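PDB 4NES: UDP-N-acetylglucosamine 2-epimerase from Methanocaldococcus jannaschii, which probably catalyses the reversible epimerisation of UDP-N-acetylglucosamine at C-2 to give UDP-N-acetylmannosamine, the activated donor of ManNAc residues. Local coordinates for residues I19-E24 and E50-N55; I13-P18 and N169-A174. All blocks are in the same frame, centred on the assembly; numbering follows the deposited sequence.

Interaction 1. Residues I19-E24 and E50-N55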
ATOM      1  N   ILE A  19      24.404   0.447  -6.747  1.00  8.42           N
ATOM      2  CA  ILE A  19      23.828  -0.825  -7.182  1.00  8.95           C
ATOM      3  C   ILE A  19      24.075  -1.043  -8.671  1.00  8.36           C
ATOM      4  O   ILE A  19      24.470  -2.142  -9.107  1.00  9.06           O
ATOM      5  CB  ILE A  19      22.332  -0.891  -6.831  1.00  8.49           C
ATOM      6  CG1 ILE A  19      22.200  -1.055  -5.318  1.00 10.61           C
ATOM      7  CG2 ILE A  19      21.656  -2.041  -7.564  1.00  9.09           C
ATOM      8  CD1 ILE A  19      20.816  -0.760  -4.789  1.00 13.61           C
ATOM      9  N   ILE A  20      23.894   0.015  -9.453  1.00 10.09           N
ATOM     10  CA  ILE A  20      24.226  -0.022 -10.870  1.00 10.50           C
ATOM     11  C   ILE A  20      25.711  -0.333 -11.086  1.00 10.16           C
ATOM     12  O   ILE A  20      26.042  -1.178 -11.935  1.00 10.56           O
ATOM     13  CB  ILE A  20      23.804   1.291 -11.564  1.00 12.54           C
ATOM     14  CG1 ILE A  20      22.272   1.376 -11.575  1.00 12.42           C
ATOM     15  CG2 ILE A  20      24.403   1.398 -12.973  1.00 14.07           C
ATOM     16  CD1 ILE A  20      21.705   2.751 -11.873  1.00 16.02           C
ATOM     17  N   ARG A  21      26.603   0.293 -10.315  1.00 11.17           N
ATOM     18  CA  ARG A  21      28.045   0.005 -10.422  1.00  9.86           C
ATOM     19  C   ARG A  21      28.315  -1.484 -10.193  1.00 12.51           C
ATOM     20  O   ARG A  21      29.104  -2.125 -10.917  1.00 12.64           O
ATOM     21  CB  ARG A  21      28.841   0.828  -9.404  1.00 13.00           C
ATOM     22  CG  ARG A  21      29.023   2.313  -9.732  1.00 14.62           C
ATOM     23  CD  ARG A  21      30.016   2.540 -10.872  1.00 18.80           C
ATOM     24  NE  ARG A  21      29.369   2.461 -12.177  1.00 19.81           N
ATOM     25  CZ  ARG A  21      28.717   3.469 -12.751  1.00 20.69           C
ATOM     26  NH1 ARG A  21      28.630   4.646 -12.140  1.00 28.07           N
ATOM     27  NH2 ARG A  21      28.151   3.305 -13.935  1.00 25.97           N
ATOM     28  N   ALA A  22      27.633  -2.045  -9.202  1.00 10.00           N
ATOM     29  CA  ALA A  22      27.805  -3.458  -8.885  1.00 12.05           C
ATOM     30  C   ALA A  22      27.226  -4.368  -9.969  1.00 10.66           C
ATOM     31  O   ALA A  22      27.861  -5.354 -10.354  1.00 11.96           O
ATOM     32  CB  ALA A  22      27.202  -3.777  -7.537  1.00 10.97           C
ATOM     33  N   LEU A  23      26.032  -4.049 -10.464  1.00 10.95           N
ATOM     34  CA  LEU A  23      25.414  -4.821 -11.540  1.00 12.01           C
ATOM     35  C   LEU A  23      26.264  -4.864 -12.807  1.00 12.74           C
ATOM     36  O   LEU A  23      26.264  -5.872 -13.523  1.00 12.29           O
ATOM     37  CB  LEU A  23      24.032  -4.269 -11.881  1.00 11.09           C
ATOM     38  CG  LEU A  23      22.935  -4.538 -10.860  1.00 10.15           C
ATOM     39  CD1 LEU A  23      21.712  -3.664 -11.130  1.00 11.91           C
ATOM     40  CD2 LEU A  23      22.554  -6.011 -10.880  1.00 11.59           C
ATOM     41  N   GLU A  24      26.973  -3.773 -13.089  1.00 12.29           N
ATOM     42  CA  GLU A  24      27.828  -3.694 -14.274  1.00 16.43           C
ATOM     43  C   GLU A  24      28.971  -4.696 -14.246  1.00 15.81           C
ATOM     44  O   GLU A  24      29.534  -5.023 -15.292  1.00 22.17           O
ATOM     45  CB  GLU A  24      28.391  -2.284 -14.434  1.00 18.79           C
ATOM     46  CG  GLU A  24      27.385  -1.275 -14.928  1.00 21.44           C
ATOM     47  CD  GLU A  24      27.926   0.136 -14.837  1.00 29.23           C
ATOM     48  OE1 GLU A  24      29.021   0.304 -14.258  1.00 26.95           O
ATOM     49  OE2 GLU A  24      27.258   1.063 -15.337  1.00 40.99           O
ATOM     50  N   GLU A  50      26.810  12.717 -14.460  1.00 10.75           N
ATOM     51  CA  GLU A  50      27.919  12.764 -13.516  1.00  9.78           C
ATOM     52  C   GLU A  50      28.220  11.399 -12.913  1.00 11.52           C
ATOM     53  O   GLU A  50      29.360  11.112 -12.565  1.00 13.45           O
ATOM     54  CB  GLU A  50      27.656  13.785 -12.399  1.00 11.96           C
ATOM     55  CG  GLU A  50      27.647  15.238 -12.862  1.00 11.66           C
ATOM     56  CD  GLU A  50      27.642  16.235 -11.713  1.00 12.44           C
ATOM     57  OE1 GLU A  50      27.481  15.824 -10.549  1.00 13.18           O
ATOM     58  OE2 GLU A  50      27.809  17.442 -11.986  1.00 15.13           O
ATOM     59  N   LEU A  51      27.192  10.561 -12.792  1.00 12.07           N
ATOM     60  CA  LEU A  51      27.355   9.251 -12.173  1.00  9.24           C
ATOM     61  C   LEU A  51      27.590   8.152 -13.204  1.00 11.23           C
ATOM     62  O   LEU A  51      27.650   6.975 -12.845  1.00 12.27           O
ATOM     63  CB  LEU A  51      26.158   8.917 -11.275  1.00 10.47           C
ATOM     64  CG  LEU A  51      26.000   9.912 -10.117  1.00 10.91           C
ATOM     65  CD1 LEU A  51      24.713   9.676  -9.356  1.00 13.14           C
ATOM     66  CD2 LEU A  51      27.185   9.820  -9.175  1.00 17.46           C
ATOM     67  N   ASN A  52      27.724   8.551 -14.469  1.00 12.26           N
ATOM     68  CA  ASN A  52      28.093   7.620 -15.542  1.00 13.82           C
ATOM     69  C   ASN A  52      27.108   6.449 -15.619  1.00 13.21           C
ATOM     70  O   ASN A  52      27.494   5.274 -15.643  1.00 16.26           O
ATOM     71  CB  ASN A  52      29.538   7.143 -15.331  1.00 15.23           C
ATOM     72  CG  ASN A  52      30.116   6.445 -16.539  1.00 23.36           C
ATOM     73  OD1 ASN A  52      29.795   6.769 -17.683  1.00 24.58           O
ATOM     74  ND2 ASN A  52      30.996   5.487 -16.286  1.00 22.88           N
ATOM     75  N   LEU A  53      25.819   6.782 -15.652  1.00 12.33           N
ATOM     76  CA  LEU A  53      24.754   5.783 -15.653  1.00 13.56           C
ATOM     77  C   LEU A  53      24.196   5.590 -17.054  1.00 12.61           C
ATOM     78  O   LEU A  53      24.151   6.537 -17.843  1.00 13.08           O
ATOM     79  CB  LEU A  53      23.621   6.203 -14.707  1.00 11.70           C
ATOM     80  CG  LEU A  53      24.029   6.437 -13.254  1.00 12.19           C
ATOM     81  CD1 LEU A  53      22.824   6.866 -12.444  1.00 13.41           C
ATOM     82  CD2 LEU A  53      24.679   5.211 -12.630  1.00 13.18           C
ATOM     83  N   PRO A  54      23.755   4.362 -17.369  1.00 15.75           N
ATOM     84  CA  PRO A  54      23.210   4.115 -18.704  1.00 15.30           C
ATOM     85  C   PRO A  54      21.828   4.729 -18.878  1.00 16.28           C
ATOM     86  O   PRO A  54      21.111   4.962 -17.895  1.00 14.36           O
ATOM     87  CB  PRO A  54      23.103   2.587 -18.759  1.00 16.87           C
ATOM     88  CG  PRO A  54      22.939   2.176 -17.337  1.00 21.83           C
ATOM     89  CD  PRO A  54      23.788   3.139 -16.549  1.00 16.74           C
ATOM     90  N   ASN A  55      21.454   4.982 -20.126  1.00 15.00           N
ATOM     91  CA  ASN A  55      20.110   5.451 -20.424  1.00 17.32           C
ATOM     92  C   ASN A  55      19.079   4.428 -19.985  1.00 16.21           C
ATOM     93  O   ASN A  55      19.266   3.224 -20.180  1.00 18.40           O
ATOM     94  CB  ASN A  55      19.938   5.694 -21.922  1.00 24.62           C
ATOM     95  CG  ASN A  55      20.992   6.609 -22.493  1.00 32.38           C
ATOM     96  OD1 ASN A  55      21.380   7.597 -21.871  1.00 37.63           O
ATOM     97  ND2 ASN A  55      21.466   6.284 -23.692  1.00 35.85           N
TER
HETATM   98  O   HOH W   1      27.310   3.362 -17.519  1.00 32.89           O
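R21 reaches from the last turns of helix 10-23 to two successive carbonyls of the loop that follows helix 45-50. Its chain is bent at chi2 and chi3 (-73° and 86°), which folds the guanidinium back along its own helix toward E24 while NH1 and NH2 face the loop. NH1 hydrogen-bonds to L51 O at 2.6 Å, in the guanidinium plane and nearly head-on to the carbonyl; NH2 hydrogen-bonds to N52 O at 2.7 Å from above the carbonyl plane. R21 grips the E24 carboxylate side-on in a salt bridge, NE to OE1 and NH2 to OE2 (2.8 Å), and a water bridges E24 OE2 to N52 O. Beside these polar bonds, I20 turns CG2 anti to its backbone N and sets it 3.8 Å from L53 CD2, the two side chains crossing at about a right angle; the same methyl also meets the ring of P54. With an alanine in place of the arginine, L51 O and N52 O would probably lose their guanidinium donors, and the E24 carboxylate its mate and its fixed orientation. R21 binds these carbonyls where helix 45-50 ends in a Schellman motif at N52, and its charge probably offsets their partial negative charge.

Interaction 2. Residues I13-P18 and N169-A174; sequences IIKLSP and NTIVDA. With UDP (uridine-5'-diphosphate), chain C.
P18 and K15 of helix 10-23, in the N-terminal Rossmann-like domain of this GT-B fold, straddle the first turn of helix 170-183, which follows strand 164-166 and faces helices 271-280 and 289-298. The short axes cross at 83° and approach to 7.8 Å. The P18 ring enters with CG over the turn, 3.5 Å from D173 CB and also against T170 O and the A174 methyl. D173 turns its carboxylate onward to the backbone N of S353 and G354, while CB, and OD2 at its side, lie against the proline ring.

On the other flank K15 runs extended from CG to NZ, crossing I171 and N169 at a slant. Its CE rests 3.7 Å from I171 CB and near N169 OD1, while NZ continues into salt bridges with E117 and E293. N169 serves as N-cap: OD1 takes the N-H of I171 at 2.9 Å, an almost straight bond (168°), and ND2 is hydrogen-bonded to E117, the carboxylate that K15 also uses. The shared glutamate thus ties the helix start to the lysine, whose side chain comes within about 10 Å of that of H207, the probable active-site residue.

I14 and I171 lie side by side and point the same way, I14 CG2 touching I171 CD1 at 3.8 Å. Beyond them I14 turns CD1 to the ribose of the bound UDP, 3.5 Å from its O3', lining the nucleotide pocket.

Helix 10-23 is kinked at P18: I14 O is gripped by S17 OG and S17 N, and K15 O takes the T170 hydroxyl, not I19 N. Chi1 of 61° sets T170 OG1 between backbone N and carbonyl carbon, next to helix 10-23, and OG1 donates to K15 O at 2.7 Å, in the carbonyl plane and on a lone pair.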
ATOM      1  N   ILE A  13      18.246   8.238  -7.938  1.00  7.10           N
ATOM      2  CA  ILE A  13      19.296   8.032  -8.927  1.00  8.12           C
ATOM      3  C   ILE A  13      20.640   7.925  -8.204  1.00  7.72           C
ATOM      4  O   ILE A  13      21.455   7.028  -8.475  1.00  9.05           O
ATOM      5  CB  ILE A  13      19.322   9.178  -9.960  1.00  8.17           C
ATOM      6  CG1 ILE A  13      18.000   9.230 -10.729  1.00 11.08           C
ATOM      7  CG2 ILE A  13      20.484   9.004 -10.919  1.00  8.86           C
ATOM      8  CD1 ILE A  13      17.738  10.563 -11.421  1.00 11.94           C
ATOM      9  N   ILE A  14      20.855   8.820  -7.253  1.00  7.22           N
ATOM     10  CA  ILE A  14      22.106   8.843  -6.502  1.00  6.96           C
ATOM     11  C   ILE A  14      22.259   7.557  -5.684  1.00  6.70           C
ATOM     12  O   ILE A  14      23.311   6.904  -5.732  1.00  7.43           O
ATOM     13  CB  ILE A  14      22.158  10.100  -5.601  1.00  8.31           C
ATOM     14  CG1 ILE A  14      22.223  11.370  -6.464  1.00  7.84           C
ATOM     15  CG2 ILE A  14      23.318  10.015  -4.615  1.00  9.59           C
ATOM     16  CD1 ILE A  14      21.909  12.629  -5.699  1.00  8.96           C
ATOM     17  N   LYS A  15      21.212   7.167  -4.964  1.00  7.47           N
ATOM     18  CA  LYS A  15      21.302   6.006  -4.087  1.00  5.93           C
ATOM     19  C   LYS A  15      21.289   4.664  -4.814  1.00  8.47           C
ATOM     20  O   LYS A  15      21.714   3.651  -4.257  1.00  8.33           O
ATOM     21  CB  LYS A  15      20.226   6.075  -2.993  1.00  6.64           C
ATOM     22  CG  LYS A  15      20.640   7.021  -1.884  1.00  7.05           C
ATOM     23  CD  LYS A  15      19.520   7.282  -0.883  1.00  8.72           C
ATOM     24  CE  LYS A  15      20.042   8.000   0.358  1.00  9.96           C
ATOM     25  NZ  LYS A  15      18.941   8.374   1.310  1.00 10.05           N
ATOM     26  N   LEU A  16      20.811   4.650  -6.052  1.00  7.29           N
ATOM     27  CA  LEU A  16      20.877   3.440  -6.873  1.00  8.11           C
ATOM     28  C   LEU A  16      22.186   3.334  -7.638  1.00  7.85           C
ATOM     29  O   LEU A  16      22.536   2.249  -8.109  1.00  8.15           O
ATOM     30  CB  LEU A  16      19.705   3.363  -7.859  1.00  8.46           C
ATOM     31  CG  LEU A  16      18.386   2.971  -7.195  1.00  8.02           C
ATOM     32  CD1 LEU A  16      17.211   3.377  -8.081  1.00 10.78           C
ATOM     33  CD2 LEU A  16      18.365   1.465  -6.875  1.00 11.46           C
ATOM     34  N   SER A  17      22.921   4.434  -7.767  1.00  7.99           N
ATOM     35  CA  SER A  17      24.186   4.395  -8.509  1.00  8.62           C
ATOM     36  C   SER A  17      25.187   3.314  -8.042  1.00  8.57           C
ATOM     37  O   SER A  17      25.812   2.663  -8.889  1.00  8.85           O
ATOM     38  CB  SER A  17      24.831   5.793  -8.651  1.00 10.35           C
ATOM     39  OG  SER A  17      25.377   6.305  -7.445  1.00 13.27           O
ATOM     40  N   PRO A  18      25.322   3.083  -6.718  1.00  8.38           N
ATOM     41  CA  PRO A  18      26.238   2.003  -6.324  1.00  9.93           C
ATOM     42  C   PRO A  18      25.723   0.615  -6.685  1.00  8.94           C
ATOM     43  O   PRO A  18      26.536  -0.305  -6.886  1.00  9.25           O
ATOM     44  CB  PRO A  18      26.328   2.152  -4.804  1.00 10.79           C
ATOM     45  CG  PRO A  18      25.972   3.606  -4.542  1.00  8.80           C
ATOM     46  CD  PRO A  18      24.915   3.905  -5.559  1.00  7.14           C
ATOM     47  N   ASN A 169      23.705   1.774   4.304  1.00  7.16           N
ATOM     48  CA  ASN A 169      23.040   2.624   3.328  1.00  7.23           C
ATOM     49  C   ASN A 169      23.951   2.872   2.140  1.00  7.30           C
ATOM     50  O   ASN A 169      25.109   3.258   2.318  1.00  7.57           O
ATOM     51  CB  ASN A 169      22.596   3.945   3.974  1.00  9.44           C
ATOM     52  CG  ASN A 169      21.553   4.679   3.146  1.00  9.67           C
ATOM     53  OD1 ASN A 169      21.726   4.912   1.951  1.00  9.19           O
ATOM     54  ND2 ASN A 169      20.429   5.013   3.778  1.00 13.16           N
ATOM     55  N   THR A 170      23.432   2.648   0.928  1.00  7.64           N
ATOM     56  CA  THR A 170      24.212   2.897  -0.295  1.00  8.12           C
ATOM     57  C   THR A 170      24.699   4.347  -0.439  1.00  8.00           C
ATOM     58  O   THR A 170      25.597   4.621  -1.250  1.00  7.39           O
ATOM     59  CB  THR A 170      23.437   2.529  -1.574  1.00  8.71           C
ATOM     60  OG1 THR A 170      22.251   3.326  -1.650  1.00  9.24           O
ATOM     61  CG2 THR A 170      23.059   1.048  -1.597  1.00  9.92           C
ATOM     62  N   ILE A 171      24.123   5.281   0.314  1.00  7.52           N
ATOM     63  CA  ILE A 171      24.607   6.649   0.254  1.00  8.59           C
ATOM     64  C   ILE A 171      26.057   6.739   0.736  1.00  8.76           C
ATOM     65  O   ILE A 171      26.808   7.613   0.281  1.00  9.55           O
ATOM     66  CB  ILE A 171      23.698   7.623   1.036  1.00  7.25           C
ATOM     67  CG1 ILE A 171      23.967   9.059   0.602  1.00 10.53           C
ATOM     68  CG2 ILE A 171      23.861   7.448   2.543  1.00  9.73           C
ATOM     69  CD1 ILE A 171      23.656   9.307  -0.850  1.00 13.38           C
ATOM     70  N   VAL A 172      26.480   5.831   1.619  1.00  7.53           N
ATOM     71  CA  VAL A 172      27.890   5.792   2.002  1.00  7.71           C
ATOM     72  C   VAL A 172      28.751   5.452   0.789  1.00  8.98           C
ATOM     73  O   VAL A 172      29.734   6.142   0.523  1.00  9.83           O
ATOM     74  CB  VAL A 172      28.179   4.795   3.146  1.00  8.27           C
ATOM     75  CG1 VAL A 172      29.663   4.840   3.534  1.00 10.41           C
ATOM     76  CG2 VAL A 172      27.326   5.110   4.345  1.00 10.05           C
ATOM     77  N   ASP A 173      28.384   4.398   0.059  1.00  9.38           N
ATOM     78  CA  ASP A 173      29.087   4.047  -1.177  1.00  9.31           C
ATOM     79  C   ASP A 173      29.174   5.257  -2.100  1.00  8.90           C
ATOM     80  O   ASP A 173      30.232   5.565  -2.641  1.00 10.28           O
ATOM     81  CB  ASP A 173      28.339   2.988  -2.008  1.00 10.25           C
ATOM     82  CG  ASP A 173      27.917   1.746  -1.232  1.00 12.93           C
ATOM     83  OD1 ASP A 173      27.667   1.789  -0.015  1.00 12.71           O
ATOM     84  OD2 ASP A 173      27.763   0.701  -1.906  1.00 11.36           O
ATOM     85  N   ALA A 174      28.042   5.921  -2.317  1.00  8.39           N
ATOM     86  CA  ALA A 174      27.975   7.024  -3.271  1.00  9.09           C
ATOM     87  C   ALA A 174      28.863   8.191  -2.844  1.00 12.62           C
ATOM     88  O   ALA A 174      29.613   8.756  -3.656  1.00 11.85           O
ATOM     89  CB  ALA A 174      26.544   7.486  -3.454  1.00 10.94           C
TER
HETATM   90  N1  UDP C 401      21.646  16.930  -3.973  1.00  8.56           N
HETATM   91  C2  UDP C 401      22.306  17.300  -5.096  1.00  9.18           C
HETATM   92  N3  UDP C 401      22.253  18.584  -5.513  1.00  8.77           N
HETATM   93  C4  UDP C 401      21.555  19.532  -4.850  1.00  9.76           C
HETATM   94  C5  UDP C 401      20.857  19.186  -3.685  1.00  9.33           C
HETATM   95  C6  UDP C 401      20.919  17.850  -3.274  1.00  8.40           C
HETATM   96  O2  UDP C 401      22.957  16.473  -5.738  1.00  9.59           O
HETATM   97  O4  UDP C 401      21.527  20.839  -5.328  1.00 11.05           O
HETATM   98  C1' UDP C 401      21.626  15.537  -3.493  1.00  8.82           C
HETATM   99  C2' UDP C 401      22.134  15.261  -2.177  1.00  7.98           C
HETATM  100  O2' UDP C 401      23.543  15.208  -2.190  1.00 10.09           O
HETATM  101  C3' UDP C 401      21.474  13.999  -1.821  1.00  8.45           C
HETATM  102  C4' UDP C 401      20.218  14.036  -2.556  1.00  8.06           C
HETATM  103  O4' UDP C 401      20.253  15.169  -3.388  1.00  8.79           O
HETATM  104  O3' UDP C 401      22.193  12.854  -2.190  1.00  9.73           O
HETATM  105  C5' UDP C 401      19.016  14.178  -1.685  1.00 10.60           C
HETATM  106  O5' UDP C 401      17.838  14.339  -2.436  1.00  9.80           O
HETATM  107  PA  UDP C 401      16.610  15.200  -1.925  1.00  9.19           P
HETATM  108  O1A UDP C 401      16.004  15.901  -3.122  1.00 12.00           O
HETATM  109  O2A UDP C 401      17.087  16.169  -0.865  1.00  9.84           O
HETATM  110  O3A UDP C 401      15.510  14.212  -1.375  1.00  9.47           O
HETATM  111  PB  UDP C 401      15.357  13.348  -0.076  1.00  7.66           P
HETATM  112  O1B UDP C 401      16.697  12.732   0.300  1.00 10.49           O
HETATM  113  O2B UDP C 401      14.801  14.218   1.022  1.00  8.28           O
HETATM  114  O3B UDP C 401      14.353  12.313  -0.501  1.00  8.93           O

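How the interactions relate
Both contacts use helix 10-23, interaction 1 toward its C-terminal end and interaction 2 through its middle turns. Interaction 2 is wholly buried, joins the helix to an element some 150 residues further on and borders the UDP site; interaction 1 is partly exposed, spans a short sequence separation and lies away from the annotated sites. In 19-24/50-55 an arginine charge makes the bonds, with a water at the exposed side; in 13-18/169-174 the cross-segment hydrogen bond comes from a hydroxyl, and the lysine charge is paired outside it with E117 and E293. With centres about 10 Å apart they meet directly, L53 CD1 lying 3.5 Å from I13 CG2, so loop 50-55 covers another side of the same helix.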